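Local coordinates for benzoylformate decarboxylase (PDB 4Q9D), which is a thiamine pyrophosphate-dependent enzyme, built from three alpha/beta domains in each chain, and carries a bound magnesium ion, at residues L296-D301 with G316-A321; M204-P209 with V270-A275; G220-E225 with R324-I329. All blocks are in the same frame, centred on the assembly; numbering follows the deposited sequence.

All three contacts lie in one alpha/beta domain, the central domain of the thiamine pyrophosphate enzyme family, whose parallel sheet runs in the order 249-252, 231-233, 203-207, 269-273, 294-299, 312-315. Contact 2 pairs two adjacent strands of that sheet. Contact 1 lies about 10 Å away, centre to centre, and joins the next strand, 294-299, to the start of helix 318-328. Contact 3 uses the far end of that helix, about 13 Å from each of the others, against helix 217-227. Along the chain contact 2 closes before contact 1 opens, while contact 3 encloses contact 1 and alternates with contact 2, which ties early and late parts of the domain together.

Contact 1: L296-D301 with G316-A321; sequences LQITAD and GDVGIA
Ile298 and Ala321 form the apolar part of this contact, the methyl CG2 of Ile298 meeting Ala321 CB at 3.7 Å. That methyl stands anti to its own backbone nitrogen (chi1 -65° puts CG1 beside the nitrogen instead), which turns it to the helix 318-328. A branched isoleucine suits a buried strand position, and the small alanine lets the first turn of the helix come close to it. Val318 adds a looser touch: its CG1 lies 4.0 Å from Ile298 O, packing against the strand's backbone more than its side chain.

Between the segments there is a single hydrogen bond, from Gly316 N to Thr299 O at 2.9 Å. The donor approaches from above the carbonyl plane, 42° out of it, although the N-H itself points fairly straight at the oxygen. Glycine is apt here because the backbone, with phi at 173°, is almost fully extended as it leaves strand 312-315 for the helix, a shape that residues with a side chain seldom take.

Other polar bonds shape the two chain ends. Asp317 is the N-cap of helix 318-328, its OD2 receiving Ile320 N at 3.0 Å through the anti lone pair. At the end of strand 294-299, Thr299 OG1 accepts Asp301 N at 3.0 Å, an ST turn that bends the chain before Asp301 caps helix 302-307 through His303 N. Outside both segments, Glu210 is hydrogen-bonded to the same hydroxyl, and its carboxylate also receives Ala300 N.

Strand 294-299 is flanked in the sheet by 269-273 and 312-315, while Ile320 and Ala321 also touch strand 183-185 and Thr299 packs on helix 302-307.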
loop_
_atom_site.group_PDB
_atom_site.type_symbol
_atom_site.label_atom_id
_atom_site.label_comp_id
_atom_site.label_asym_id
_atom_site.label_seq_id
_atom_site.Cartn_x
_atom_site.Cartn_y
_atom_site.Cartn_z
ATOM N N LEU B 296 -23.468 -24.026 -9.284
ATOM C CA LEU B 296 -23.967 -22.656 -9.292
ATOM C C LEU B 296 -23.616 -22.038 -7.939
ATOM O O LEU B 296 -23.711 -22.712 -6.904
ATOM C CB LEU B 296 -25.502 -22.630 -9.446
ATOM C CG LEU B 296 -26.044 -23.216 -10.758
ATOM C CD1 LEU B 296 -27.568 -23.331 -10.681
ATOM C CD2 LEU B 296 -25.633 -22.351 -11.914
ATOM N N GLN B 297 -23.259 -20.757 -7.943
ATOM C CA GLN B 297 -22.889 -20.052 -6.709
ATOM C C GLN B 297 -23.662 -18.744 -6.619
ATOM O O GLN B 297 -23.750 -18.004 -7.590
ATOM C CB GLN B 297 -21.389 -19.784 -6.674
ATOM C CG GLN B 297 -20.901 -19.017 -5.426
ATOM C CD GLN B 297 -19.422 -18.611 -5.528
ATOM O OE1 GLN B 297 -18.821 -18.668 -6.603
ATOM N NE2 GLN B 297 -18.841 -18.203 -4.408
ATOM N N ILE B 298 -24.227 -18.466 -5.445
ATOM C CA ILE B 298 -24.952 -17.220 -5.228
ATOM C C ILE B 298 -24.371 -16.610 -3.964
ATOM O O ILE B 298 -24.349 -17.258 -2.938
ATOM C CB ILE B 298 -26.480 -17.456 -5.043
ATOM C CG1 ILE B 298 -27.112 -18.011 -6.335
ATOM C CG2 ILE B 298 -27.157 -16.206 -4.575
ATOM C CD1 ILE B 298 -28.575 -18.374 -6.173
ATOM N N THR B 299 -23.890 -15.373 -4.047
ATOM C CA THR B 299 -23.255 -14.737 -2.895
ATOM C C THR B 299 -23.434 -13.241 -2.976
ATOM O O THR B 299 -23.585 -12.675 -4.077
ATOM C CB THR B 299 -21.734 -15.046 -2.836
ATOM O OG1 THR B 299 -21.135 -14.314 -1.766
ATOM C CG2 THR B 299 -21.025 -14.652 -4.139
ATOM N N ALA B 300 -23.410 -12.585 -1.824
ATOM C CA ALA B 300 -23.514 -11.117 -1.807
ATOM C C ALA B 300 -22.119 -10.508 -1.929
ATOM O O ALA B 300 -21.972 -9.291 -2.042
ATOM C CB ALA B 300 -24.201 -10.631 -0.536
ATOM N N ASP B 301 -21.089 -11.358 -1.918
ATOM C CA ASP B 301 -19.715 -10.856 -1.945
ATOM C C ASP B 301 -18.978 -11.179 -3.244
ATOM O O ASP B 301 -18.473 -12.279 -3.420
ATOM C CB ASP B 301 -18.942 -11.385 -0.729
ATOM C CG ASP B 301 -17.507 -10.833 -0.646
ATOM O OD1 ASP B 301 -17.079 -10.070 -1.550
ATOM O OD2 ASP B 301 -16.798 -11.182 0.332
ATOM N N GLY B 316 -25.806 -11.276 -5.343
ATOM C CA GLY B 316 -27.063 -10.743 -4.857
ATOM C C GLY B 316 -27.251 -11.157 -3.424
ATOM O O GLY B 316 -26.623 -12.124 -2.969
ATOM N N ASP B 317 -28.108 -10.439 -2.713
ATOM C CA ASP B 317 -28.466 -10.801 -1.349
ATOM C C ASP B 317 -29.025 -12.223 -1.303
ATOM O O ASP B 317 -29.873 -12.577 -2.116
ATOM C CB ASP B 317 -29.513 -9.821 -0.827
ATOM C CG ASP B 317 -29.917 -10.102 0.608
ATOM O OD1 ASP B 317 -29.268 -9.535 1.537
ATOM O OD2 ASP B 317 -30.890 -10.882 0.811
ATOM N N VAL B 318 -28.572 -13.045 -0.357
ATOM C CA VAL B 318 -28.922 -14.470 -0.429
ATOM C C VAL B 318 -30.367 -14.680 0.003
ATOM O O VAL B 318 -31.031 -15.611 -0.438
ATOM C CB VAL B 318 -27.941 -15.360 0.376
ATOM C CG1 VAL B 318 -26.570 -15.279 -0.252
ATOM C CG2 VAL B 318 -27.891 -14.926 1.852
ATOM N N GLY B 319 -30.851 -13.788 0.858
ATOM C CA GLY B 319 -32.239 -13.812 1.290
ATOM C C GLY B 319 -33.193 -13.536 0.142
ATOM O O GLY B 319 -34.168 -14.265 -0.063
ATOM N N ILE B 320 -32.922 -12.483 -0.622
ATOM C CA ILE B 320 -33.730 -12.193 -1.799
ATOM C C ILE B 320 -33.632 -13.340 -2.802
ATOM O O ILE B 320 -34.620 -13.750 -3.396
ATOM C CB ILE B 320 -33.268 -10.879 -2.475
ATOM C CG1 ILE B 320 -33.508 -9.710 -1.527
ATOM C CG2 ILE B 320 -34.012 -10.653 -3.788
ATOM C CD1 ILE B 320 -33.021 -8.379 -2.079
ATOM N N ALA B 321 -32.422 -13.843 -3.021
ATOM C CA ALA B 321 -32.236 -14.914 -3.983
ATOM C C ALA B 321 -33.065 -16.142 -3.625
ATOM O O ALA B 321 -33.683 -16.719 -4.504
ATOM C CB ALA B 321 -30.735 -15.296 -4.137
#

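Contact 2: M204-P209 with V270-A275; sequences MLVLGP and VVVVGA
Val206 sits at the apolar centre of two neighbouring parallel strands in a Rossmann-like sheet: its CG2 reaches Val270 CG1 at 4.0 Å and also touches Val272, while CG1 meets Ala275. Valines fill such buried strands well, since branching at CB restricts the backbone to extended conformations and the compact side chain packs tightly. On the same face the bent chain of Met204 (chi2 -96°) lays its CE against Val270 CG1 at 3.7 Å, and helix 257-264 packs over this end through Val264.

Leu205 and Leu207 occupy the other face with Val271 and Val273. Leu205 CD1 lies between Val271 CG1 and Val273 CG2, bridging two rungs, whereas Leu207 runs alongside Val273, its CD2 4.0 Å from Val273 CB. Helix 318-328 meets this face, with Leu322 on both Leu207 and Val273.

Outward from these side chains, four nearly straight backbone bonds join the strands, Met204 O and Val206 O accepting from Val271 and Val273, and Val271 O from Val206. The ladder ends at the carboxyl edge, where both chains turn off at glycines. Gly274 has positive phi, 74°, which glycine adopts easily, and Gly208 lies so near Ala275 and Gly274 that a side chain would clash. The last rung is Gly208 N to Val273 O at 3.0 Å, with the donor in the carbonyl plane.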
loop_
_atom_site.group_PDB
_atom_site.type_symbol
_atom_site.label_atom_id
_atom_site.label_comp_id
_atom_site.label_asym_id
_atom_site.label_seq_id
_atom_site.Cartn_x
_atom_site.Cartn_y
_atom_site.Cartn_z
ATOM N N MET B 204 -27.815 -30.924 -5.124
ATOM C CA MET B 204 -27.500 -30.781 -3.715
ATOM C C MET B 204 -27.409 -29.298 -3.382
ATOM O O MET B 204 -26.933 -28.504 -4.196
ATOM C CB MET B 204 -26.175 -31.509 -3.387
ATOM C CG MET B 204 -25.811 -31.455 -1.897
ATOM S SD MET B 204 -24.646 -30.088 -1.532
ATOM C CE MET B 204 -23.182 -30.794 -2.288
ATOM N N LEU B 205 -27.838 -28.931 -2.182
ATOM C CA LEU B 205 -27.878 -27.546 -1.787
ATOM C C LEU B 205 -26.911 -27.300 -0.634
ATOM O O LEU B 205 -26.876 -28.080 0.316
ATOM C CB LEU B 205 -29.296 -27.172 -1.366
ATOM C CG LEU B 205 -29.486 -25.751 -0.832
ATOM C CD1 LEU B 205 -29.163 -24.737 -1.955
ATOM C CD2 LEU B 205 -30.907 -25.564 -0.312
ATOM N N VAL B 206 -26.125 -26.223 -0.732
ATOM C CA VAL B 206 -25.248 -25.788 0.359
ATOM C C VAL B 206 -25.713 -24.421 0.822
ATOM O O VAL B 206 -25.830 -23.508 0.011
ATOM C CB VAL B 206 -23.750 -25.679 -0.077
ATOM C CG1 VAL B 206 -22.879 -25.337 1.112
ATOM C CG2 VAL B 206 -23.260 -26.975 -0.742
ATOM N N LEU B 207 -25.982 -24.293 2.121
ATOM C CA LEU B 207 -26.405 -23.040 2.726
ATOM C C LEU B 207 -25.340 -22.628 3.731
ATOM O O LEU B 207 -25.170 -23.261 4.780
ATOM C CB LEU B 207 -27.778 -23.178 3.424
ATOM C CG LEU B 207 -29.003 -23.461 2.518
ATOM C CD1 LEU B 207 -30.282 -23.727 3.335
ATOM C CD2 LEU B 207 -29.255 -22.319 1.522
ATOM N N GLY B 208 -24.625 -21.556 3.397
ATOM C CA GLY B 208 -23.501 -21.083 4.183
ATOM C C GLY B 208 -23.849 -19.903 5.077
ATOM O O GLY B 208 -25.009 -19.475 5.154
ATOM N N PRO B 209 -22.835 -19.373 5.769
ATOM C CA PRO B 209 -23.022 -18.323 6.782
ATOM C C PRO B 209 -23.736 -17.046 6.295
ATOM O O PRO B 209 -24.319 -16.368 7.142
ATOM C CB PRO B 209 -21.590 -17.971 7.188
ATOM C CG PRO B 209 -20.790 -19.264 6.933
ATOM C CD PRO B 209 -21.441 -19.866 5.698
ATOM N N VAL B 270 -24.529 -28.898 -7.904
ATOM C CA VAL B 270 -24.384 -28.333 -6.557
ATOM C C VAL B 270 -24.812 -26.870 -6.592
ATOM O O VAL B 270 -24.310 -26.078 -7.402
ATOM C CB VAL B 270 -22.940 -28.478 -6.024
ATOM C CG1 VAL B 270 -22.864 -27.953 -4.572
ATOM C CG2 VAL B 270 -22.532 -29.937 -6.075
ATOM N N VAL B 271 -25.773 -26.526 -5.748
ATOM C CA VAL B 271 -26.212 -25.152 -5.626
ATOM C C VAL B 271 -25.659 -24.546 -4.336
ATOM O O VAL B 271 -26.055 -24.935 -3.245
ATOM C CB VAL B 271 -27.725 -25.062 -5.615
ATOM C CG1 VAL B 271 -28.141 -23.599 -5.536
ATOM C CG2 VAL B 271 -28.301 -25.751 -6.881
ATOM N N VAL B 272 -24.727 -23.611 -4.468
ATOM C CA VAL B 272 -24.069 -23.037 -3.296
ATOM C C VAL B 272 -24.544 -21.617 -3.019
ATOM O O VAL B 272 -24.264 -20.693 -3.800
ATOM C CB VAL B 272 -22.537 -23.019 -3.472
ATOM C CG1 VAL B 272 -21.896 -22.451 -2.203
ATOM C CG2 VAL B 272 -22.024 -24.449 -3.783
ATOM N N VAL B 273 -25.247 -21.443 -1.911
ATOM C CA VAL B 273 -25.835 -20.155 -1.581
ATOM C C VAL B 273 -25.209 -19.668 -0.310
ATOM O O VAL B 273 -25.330 -20.304 0.724
ATOM C CB VAL B 273 -27.378 -20.236 -1.389
ATOM C CG1 VAL B 273 -27.952 -18.852 -1.130
ATOM C CG2 VAL B 273 -28.047 -20.847 -2.620
ATOM N N GLY B 274 -24.494 -18.551 -0.374
ATOM C CA GLY B 274 -24.002 -17.968 0.865
ATOM C C GLY B 274 -22.848 -18.657 1.550
ATOM O O GLY B 274 -22.575 -18.372 2.722
ATOM N N ALA B 275 -22.172 -19.543 0.816
ATOM C CA ALA B 275 -20.925 -20.204 1.249
ATOM C C ALA B 275 -19.878 -19.977 0.169
ATOM O O ALA B 275 -20.214 -19.764 -1.001
ATOM C CB ALA B 275 -21.134 -21.740 1.456
#

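Contact 3: G220-E225 with R324-I329; sequences GIEFAE and RLTELI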
loop_
_atom_site.group_PDB
_atom_site.type_symbol
_atom_site.label_atom_id
_atom_site.label_comp_id
_atom_site.label_asym_id
_atom_site.label_seq_id
_atom_site.Cartn_x
_atom_site.Cartn_y
_atom_site.Cartn_z
ATOM N N GLY B 220 -34.439 -19.956 3.616
ATOM C CA GLY B 220 -33.584 -21.069 3.209
ATOM C C GLY B 220 -34.337 -22.396 3.394
ATOM O O GLY B 220 -34.298 -23.302 2.554
ATOM N N ILE B 221 -35.032 -22.512 4.512
ATOM C CA ILE B 221 -35.829 -23.711 4.794
ATOM C C ILE B 221 -36.926 -23.918 3.745
ATOM O O ILE B 221 -37.100 -25.012 3.207
ATOM C CB ILE B 221 -36.479 -23.602 6.171
ATOM C CG1 ILE B 221 -35.419 -23.797 7.264
ATOM C CG2 ILE B 221 -37.634 -24.642 6.316
ATOM C CD1 ILE B 221 -35.928 -23.370 8.640
ATOM N N GLU B 222 -37.647 -22.845 3.437
ATOM C CA GLU B 222 -38.714 -22.911 2.451
ATOM C C GLU B 222 -38.189 -23.340 1.079
ATOM O O GLU B 222 -38.777 -24.197 0.405
ATOM C CB GLU B 222 -39.438 -21.560 2.367
ATOM C CG GLU B 222 -40.649 -21.591 1.436
ATOM C CD GLU B 222 -41.304 -20.228 1.273
ATOM O OE1 GLU B 222 -40.640 -19.201 1.541
ATOM O OE2 GLU B 222 -42.482 -20.185 0.871
ATOM N N PHE B 223 -37.063 -22.772 0.663
ATOM C CA PHE B 223 -36.456 -23.210 -0.588
ATOM C C PHE B 223 -35.979 -24.663 -0.518
ATOM O O PHE B 223 -36.179 -25.442 -1.444
ATOM C CB PHE B 223 -35.291 -22.303 -1.005
ATOM C CG PHE B 223 -34.633 -22.741 -2.290
ATOM C CD1 PHE B 223 -35.267 -22.553 -3.508
ATOM C CD2 PHE B 223 -33.397 -23.351 -2.275
ATOM C CE1 PHE B 223 -34.669 -22.969 -4.694
ATOM C CE2 PHE B 223 -32.794 -23.743 -3.442
ATOM C CZ PHE B 223 -33.441 -23.568 -4.658
ATOM N N ALA B 224 -35.313 -25.015 0.571
ATOM C CA ALA B 224 -34.729 -26.342 0.678
ATOM C C ALA B 224 -35.843 -27.391 0.642
ATOM O O ALA B 224 -35.693 -28.448 0.023
ATOM C CB ALA B 224 -33.920 -26.470 1.973
ATOM N N GLU B 225 -36.964 -27.087 1.296
ATOM C CA GLU B 225 -38.087 -28.041 1.352
ATOM C C GLU B 225 -38.782 -28.233 -0.005
ATOM O O GLU B 225 -39.093 -29.351 -0.388
ATOM C CB GLU B 225 -39.084 -27.653 2.442
ATOM C CG GLU B 225 -38.533 -27.929 3.848
ATOM C CD GLU B 225 -39.534 -27.566 4.927
ATOM O OE1 GLU B 225 -40.587 -27.022 4.553
ATOM O OE2 GLU B 225 -39.263 -27.802 6.135
ATOM N N ARG B 324 -36.907 -15.721 -4.011
ATOM C CA ARG B 324 -37.227 -15.666 -5.422
ATOM C C ARG B 324 -37.073 -17.033 -6.120
ATOM O O ARG B 324 -37.899 -17.423 -6.937
ATOM C CB ARG B 324 -36.392 -14.571 -6.097
ATOM C CG ARG B 324 -36.806 -14.270 -7.507
ATOM C CD ARG B 324 -38.220 -13.683 -7.604
ATOM N NE ARG B 324 -38.791 -13.949 -8.927
ATOM C CZ ARG B 324 -40.089 -14.082 -9.164
ATOM N NH1 ARG B 324 -40.949 -13.958 -8.161
ATOM N NH2 ARG B 324 -40.531 -14.336 -10.397
ATOM N N LEU B 325 -36.010 -17.753 -5.795
ATOM C CA LEU B 325 -35.793 -19.084 -6.335
ATOM C C LEU B 325 -36.941 -20.033 -5.999
ATOM O O LEU B 325 -37.336 -20.831 -6.825
ATOM C CB LEU B 325 -34.479 -19.657 -5.802
ATOM C CG LEU B 325 -33.234 -19.143 -6.531
ATOM C CD1 LEU B 325 -31.977 -19.622 -5.812
ATOM C CD2 LEU B 325 -33.268 -19.632 -7.986
ATOM N N THR B 326 -37.439 -19.953 -4.772
ATOM C CA THR B 326 -38.603 -20.725 -4.377
ATOM C C THR B 326 -39.746 -20.522 -5.379
ATOM O O THR B 326 -40.294 -21.483 -5.914
ATOM C CB THR B 326 -39.072 -20.320 -2.984
ATOM O OG1 THR B 326 -38.032 -20.606 -2.046
ATOM C CG2 THR B 326 -40.320 -21.102 -2.608
ATOM N N GLU B 327 -40.081 -19.265 -5.647
ATOM C CA GLU B 327 -41.091 -18.959 -6.649
ATOM C C GLU B 327 -40.736 -19.449 -8.034
ATOM O O GLU B 327 -41.622 -19.882 -8.745
ATOM C CB GLU B 327 -41.407 -17.467 -6.675
ATOM C CG GLU B 327 -42.046 -17.026 -5.385
ATOM C CD GLU B 327 -42.085 -15.520 -5.221
ATOM O OE1 GLU B 327 -41.512 -14.810 -6.079
ATOM O OE2 GLU B 327 -42.690 -15.041 -4.229
ATOM N N LEU B 328 -39.457 -19.423 -8.416
ATOM C CA LEU B 328 -39.093 -19.765 -9.798
ATOM C C LEU B 328 -38.983 -21.254 -10.089
ATOM O O LEU B 328 -39.281 -21.675 -11.198
ATOM C CB LEU B 328 -37.791 -19.082 -10.241
ATOM C CG LEU B 328 -37.727 -17.551 -10.270
ATOM C CD1 LEU B 328 -36.268 -17.107 -10.308
ATOM C CD2 LEU B 328 -38.440 -17.025 -11.485
ATOM N N ILE B 329 -38.519 -22.057 -9.129
ATOM C CA ILE B 329 -38.318 -23.466 -9.438
ATOM C C ILE B 329 -39.636 -24.288 -9.465
ATOM O O ILE B 329 -40.616 -23.969 -8.778
ATOM C CB ILE B 329 -37.268 -24.164 -8.513
ATOM C CG1 ILE B 329 -37.786 -24.268 -7.089
ATOM C CG2 ILE B 329 -35.903 -23.446 -8.551
ATOM C CD1 ILE B 329 -37.136 -25.410 -6.313
#
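The ring of Phe223 reaches from helix 217-227 to helix 318-328, and its corner CE1 does most of the touching. Leu325 CB comes to 3.5 Å from Phe223 CE1, and Ile329 CD1 to 3.8 Å; both approach the ring obliquely, while Thr326 CA lies in the ring plane at its edge. With CG set anti to the backbone nitrogen (chi1 179°), the ring extends across to helix 318-328, and the Phe223 and Thr326 side chains run past each other in opposite directions. The helix axes are 9.0 Å apart and run at 24° to each other, a near-parallel arrangement. Phenylalanine suits this position because its long, flat side chain meets Leu325 and Ile329 as well as Leu205 of strand 203-207, so that the ring is wedged between helix 318-328 and the sheet.

Thr326 brings a small side chain to the point where the backbones are nearest. Its OG1 lies 3.4 Å from Phe223 CB, a packing contact, and its hydroxyl is engaged with Leu322 O one turn back in its own helix. Glu222, extended and exposed to solvent, lays CG and CD against Thr326 CG2, each at 4.1 Å, the two side chains crossing at about a right angle.

Leu325 and Ile329 continue onto helix 187-199 through Leu190 and Asn198.

No hydrogen bond joins 220-225 to 324-329. Between them the contact is van der Waals packing, mostly apolar, with the threonine hydroxyl satisfied within its own helix; a polar link between the two helices comes from Lys226, just after 220-225, which donates to Thr326 O.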